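Local coordinates for protein soluble lytic murein transglycosylase (Pseudomonas aeruginosa, PDB 5OHU) that probably cleaves the glycan strands of peptidoglycan as a lytic transglycosylase, acting both from strand ends and within strands during cell-wall turnover, at residues A[343-348]-A[363-368]. Numbering follows the deposited sequence.
Sequences WRYWQA and ALYQKL
Tyr345 OH is gripped by two groups from elsewhere in the chain, Asp596 and Arg382, and this fixes the far end of a ring whose CD1-CE1 side meets Tyr365 across an antiparallel helix pair. The two helices, 341-354 and 360-368, form a helical hairpin in this largely helical protein; over these segments their axes run at 161° and come within 8.9 Å. No hydrogen bond joins the segments, so side-chain packing carries the contact.

Ala348 sits where the backbones come closest, its CA 5.4 Å from Leu364 CA. Its methyl meets Leu364 CB and also lies over one face of the Tyr365 ring, a CH-pi contact with CB 3.8 Å from the ring centroid and displaced toward the CD1-CE1 bond. Tyr365 reaches this place with CG anti to its own carbonyl carbon (chi1 -76°), and its OH hydrogen-bonds to Gln352 OE1, which holds the tip of the ring. The two tyrosines touch through their CE1 atoms, 3.7 Å apart, with the planes inclined at 40°.

Toward the other end of the contact, Leu368, which also packs on Ala379 of helix 374-383, forks between two residues. Its CD2 packs against the Tyr345 backbone and lies 3.5 Å from Tyr345 CB, while CD1 sits over one face of the Arg344 guanidinium, displaced toward NH1; Lys367 O lies at the edge of that group, in its plane. The guanidinium is held by polar partners elsewhere: NH2 forms a salt bridge with Glu371, and NE bonds to the carbonyl of Ala339. The extended Gln347 chain crosses Leu364 at about a right angle, bringing Gln347 OE1 to 4.0 Å from Leu364 CD2.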
ATOM      1  N   TRP A 343     -13.264   4.896 -15.454  1.00 12.67           N
ATOM      2  CA  TRP A 343     -14.614   4.598 -15.913  1.00 17.63           C
ATOM      3  C   TRP A 343     -15.125   5.610 -16.919  1.00 17.38           C
ATOM      4  O   TRP A 343     -16.042   5.282 -17.685  1.00 13.69           O
ATOM      5  CB  TRP A 343     -15.568   4.448 -14.721  1.00 15.93           C
ATOM      6  CG  TRP A 343     -15.104   3.296 -13.913  1.00 12.37           C
ATOM      7  CD1 TRP A 343     -14.593   3.313 -12.628  1.00 12.36           C
ATOM      8  CD2 TRP A 343     -14.982   1.954 -14.374  1.00 12.04           C
ATOM      9  NE1 TRP A 343     -14.194   2.049 -12.273  1.00 12.07           N
ATOM     10  CE2 TRP A 343     -14.427   1.198 -13.322  1.00 12.83           C
ATOM     11  CE3 TRP A 343     -15.312   1.309 -15.573  1.00 11.90           C
ATOM     12  CZ2 TRP A 343     -14.194  -0.169 -13.435  1.00 17.18           C
ATOM     13  CZ3 TRP A 343     -15.070  -0.038 -15.685  1.00 15.14           C
ATOM     14  CH2 TRP A 343     -14.516  -0.766 -14.622  1.00 15.76           C
ATOM     15  N   ARG A 344     -14.533   6.804 -16.980  1.00 15.82           N
ATOM     16  CA  ARG A 344     -14.793   7.661 -18.136  1.00 15.66           C
ATOM     17  C   ARG A 344     -14.265   7.000 -19.398  1.00 18.49           C
ATOM     18  O   ARG A 344     -14.934   6.997 -20.442  1.00 14.65           O
ATOM     19  CB  ARG A 344     -14.164   9.045 -17.942  1.00 13.90           C
ATOM     20  CG  ARG A 344     -14.924   9.946 -16.965  1.00 18.94           C
ATOM     21  CD  ARG A 344     -14.364  11.359 -16.935  1.00 21.01           C
ATOM     22  NE  ARG A 344     -13.223  11.405 -16.027  1.00 40.30           N
ATOM     23  CZ  ARG A 344     -12.147  12.172 -16.177  1.00 47.59           C
ATOM     24  NH1 ARG A 344     -12.053  12.992 -17.216  1.00 44.63           N
ATOM     25  NH2 ARG A 344     -11.176  12.115 -15.269  1.00 47.43           N
ATOM     26  N   TYR A 345     -13.078   6.393 -19.315  1.00 13.07           N
ATOM     27  CA  TYR A 345     -12.573   5.683 -20.480  1.00 12.86           C
ATOM     28  C   TYR A 345     -13.485   4.524 -20.850  1.00 13.26           C
ATOM     29  O   TYR A 345     -13.849   4.363 -22.018  1.00 17.15           O
ATOM     30  CB  TYR A 345     -11.141   5.174 -20.262  1.00 14.89           C
ATOM     31  CG  TYR A 345     -10.719   4.303 -21.427  1.00 16.44           C
ATOM     32  CD1 TYR A 345     -10.358   4.886 -22.656  1.00 16.59           C
ATOM     33  CD2 TYR A 345     -10.726   2.908 -21.322  1.00 12.12           C
ATOM     34  CE1 TYR A 345     -10.009   4.113 -23.747  1.00 12.47           C
ATOM     35  CE2 TYR A 345     -10.368   2.115 -22.401  1.00 11.94           C
ATOM     36  CZ  TYR A 345     -10.008   2.727 -23.611  1.00 21.43           C
ATOM     37  OH  TYR A 345      -9.653   1.944 -24.688  1.00 11.93           O
ATOM     38  N   TRP A 346     -13.842   3.680 -19.876  1.00 14.03           N
ATOM     39  CA  TRP A 346     -14.589   2.482 -20.242  1.00 12.09           C
ATOM     40  C   TRP A 346     -16.023   2.800 -20.655  1.00 17.00           C
ATOM     41  O   TRP A 346     -16.588   2.072 -21.477  1.00 16.33           O
ATOM     42  CB  TRP A 346     -14.518   1.449 -19.118  1.00 11.85           C
ATOM     43  CG  TRP A 346     -13.182   0.718 -19.173  1.00 11.64           C
ATOM     44  CD1 TRP A 346     -12.159   0.802 -18.274  1.00 14.60           C
ATOM     45  CD2 TRP A 346     -12.715  -0.140 -20.231  1.00 11.43           C
ATOM     46  NE1 TRP A 346     -11.094   0.024 -18.684  1.00 11.47           N
ATOM     47  CE2 TRP A 346     -11.406  -0.555 -19.888  1.00 16.82           C
ATOM     48  CE3 TRP A 346     -13.273  -0.593 -21.432  1.00 11.35           C
ATOM     49  CZ2 TRP A 346     -10.650  -1.411 -20.707  1.00 14.22           C
ATOM     50  CZ3 TRP A 346     -12.523  -1.454 -22.250  1.00 11.15           C
ATOM     51  CH2 TRP A 346     -11.234  -1.854 -21.881  1.00 15.91           C
ATOM     52  N   GLN A 347     -16.598   3.907 -20.183  1.00 14.64           N
ATOM     53  CA  GLN A 347     -17.897   4.305 -20.714  1.00 13.34           C
ATOM     54  C   GLN A 347     -17.814   4.596 -22.213  1.00 15.84           C
ATOM     55  O   GLN A 347     -18.621   4.088 -23.003  1.00 14.14           O
ATOM     56  CB  GLN A 347     -18.442   5.516 -19.964  1.00 13.17           C
ATOM     57  CG  GLN A 347     -19.710   6.040 -20.619  1.00 16.52           C
ATOM     58  CD  GLN A 347     -20.432   7.057 -19.751  1.00 23.22           C
ATOM     59  OE1 GLN A 347     -20.492   8.227 -20.086  1.00 31.14           O
ATOM     60  NE2 GLN A 347     -20.966   6.606 -18.620  1.00 27.70           N
ATOM     61  N   ALA A 348     -16.841   5.419 -22.617  1.00 14.22           N
ATOM     62  CA  ALA A 348     -16.643   5.700 -24.036  1.00 18.43           C
ATOM     63  C   ALA A 348     -16.318   4.428 -24.816  1.00 22.86           C
ATOM     64  O   ALA A 348     -16.875   4.195 -25.894  1.00 17.12           O
ATOM     65  CB  ALA A 348     -15.525   6.731 -24.211  1.00 13.32           C
ATOM     66  N   ALA A 363     -16.909  12.515 -28.493  1.00 29.07           N
ATOM     67  CA  ALA A 363     -16.986  13.530 -27.446  1.00 27.46           C
ATOM     68  C   ALA A 363     -16.615  12.959 -26.085  1.00 22.73           C
ATOM     69  O   ALA A 363     -16.001  13.646 -25.266  1.00 28.06           O
ATOM     70  CB  ALA A 363     -18.387  14.139 -27.396  1.00 23.72           C
ATOM     71  N   LEU A 364     -16.984  11.705 -25.819  1.00 27.10           N
ATOM     72  CA  LEU A 364     -16.628  11.103 -24.536  1.00 26.71           C
ATOM     73  C   LEU A 364     -15.111  10.993 -24.387  1.00 24.18           C
ATOM     74  O   LEU A 364     -14.546  11.379 -23.354  1.00 29.44           O
ATOM     75  CB  LEU A 364     -17.312   9.742 -24.396  1.00 28.10           C
ATOM     76  CG  LEU A 364     -18.856   9.792 -24.376  1.00 27.49           C
ATOM     77  CD1 LEU A 364     -19.450   8.393 -24.391  1.00 22.76           C
ATOM     78  CD2 LEU A 364     -19.399  10.600 -23.177  1.00 21.16           C
ATOM     79  N   TYR A 365     -14.427  10.509 -25.428  1.00 21.95           N
ATOM     80  CA  TYR A 365     -12.970  10.414 -25.372  1.00 23.44           C
ATOM     81  C   TYR A 365     -12.325  11.782 -25.216  1.00 30.61           C
ATOM     82  O   TYR A 365     -11.293  11.912 -24.547  1.00 26.71           O
ATOM     83  CB  TYR A 365     -12.433   9.742 -26.632  1.00 15.37           C
ATOM     84  CG  TYR A 365     -12.602   8.234 -26.718  1.00 13.75           C
ATOM     85  CD1 TYR A 365     -12.251   7.396 -25.655  1.00 13.45           C
ATOM     86  CD2 TYR A 365     -13.133   7.654 -27.867  1.00 17.46           C
ATOM     87  CE1 TYR A 365     -12.416   6.017 -25.751  1.00 13.03           C
ATOM     88  CE2 TYR A 365     -13.290   6.278 -27.984  1.00 15.67           C
ATOM     89  CZ  TYR A 365     -12.934   5.468 -26.922  1.00 15.23           C
ATOM     90  OH  TYR A 365     -13.107   4.117 -27.061  1.00 13.61           O
ATOM     91  N   GLN A 366     -12.917  12.814 -25.824  1.00 31.66           N
ATOM     92  CA  GLN A 366     -12.285  14.128 -25.820  1.00 33.79           C
ATOM     93  C   GLN A 366     -12.231  14.721 -24.417  1.00 33.70           C
ATOM     94  O   GLN A 366     -11.266  15.407 -24.068  1.00 41.29           O
ATOM     95  CB  GLN A 366     -13.012  15.056 -26.786  1.00 26.63           C
ATOM     96  CG  GLN A 366     -12.685  14.754 -28.231  1.00 26.94           C
ATOM     97  CD  GLN A 366     -13.560  15.513 -29.200  1.00 37.29           C
ATOM     98  OE1 GLN A 366     -14.707  15.854 -28.894  1.00 45.46           O
ATOM     99  NE2 GLN A 366     -13.025  15.783 -30.382  1.00 38.30           N
ATOM    100  N   LYS A 367     -13.243  14.456 -23.593  1.00 35.54           N
ATOM    101  CA  LYS A 367     -13.170  14.836 -22.188  1.00 41.19           C
ATOM    102  C   LYS A 367     -11.958  14.244 -21.491  1.00 42.38           C
ATOM    103  O   LYS A 367     -11.513  14.780 -20.473  1.00 54.55           O
ATOM    104  CB  LYS A 367     -14.424  14.371 -21.441  1.00 51.33           C
ATOM    105  CG  LYS A 367     -15.732  14.721 -22.111  1.00 58.83           C
ATOM    106  CD  LYS A 367     -16.822  13.732 -21.713  1.00 61.18           C
ATOM    107  CE  LYS A 367     -17.133  13.776 -20.226  1.00 58.98           C
ATOM    108  NZ  LYS A 367     -18.523  13.305 -19.954  1.00 58.85           N
ATOM    109  N   LEU A 368     -11.425  13.142 -22.006  1.00 32.56           N
ATOM    110  CA  LEU A 368     -10.419  12.351 -21.323  1.00 34.18           C
ATOM    111  C   LEU A 368      -9.016  12.633 -21.835  1.00 43.95           C
ATOM    112  O   LEU A 368      -8.089  12.795 -21.037  1.00 32.61           O
ATOM    113  CB  LEU A 368     -10.758  10.868 -21.470  1.00 34.02           C
ATOM    114  CG  LEU A 368     -10.218  10.033 -20.334  1.00 35.15           C
ATOM    115  CD1 LEU A 368     -10.487  10.762 -19.039  1.00 29.62           C
ATOM    116  CD2 LEU A 368     -10.917   8.706 -20.346  1.00 32.12           C
TER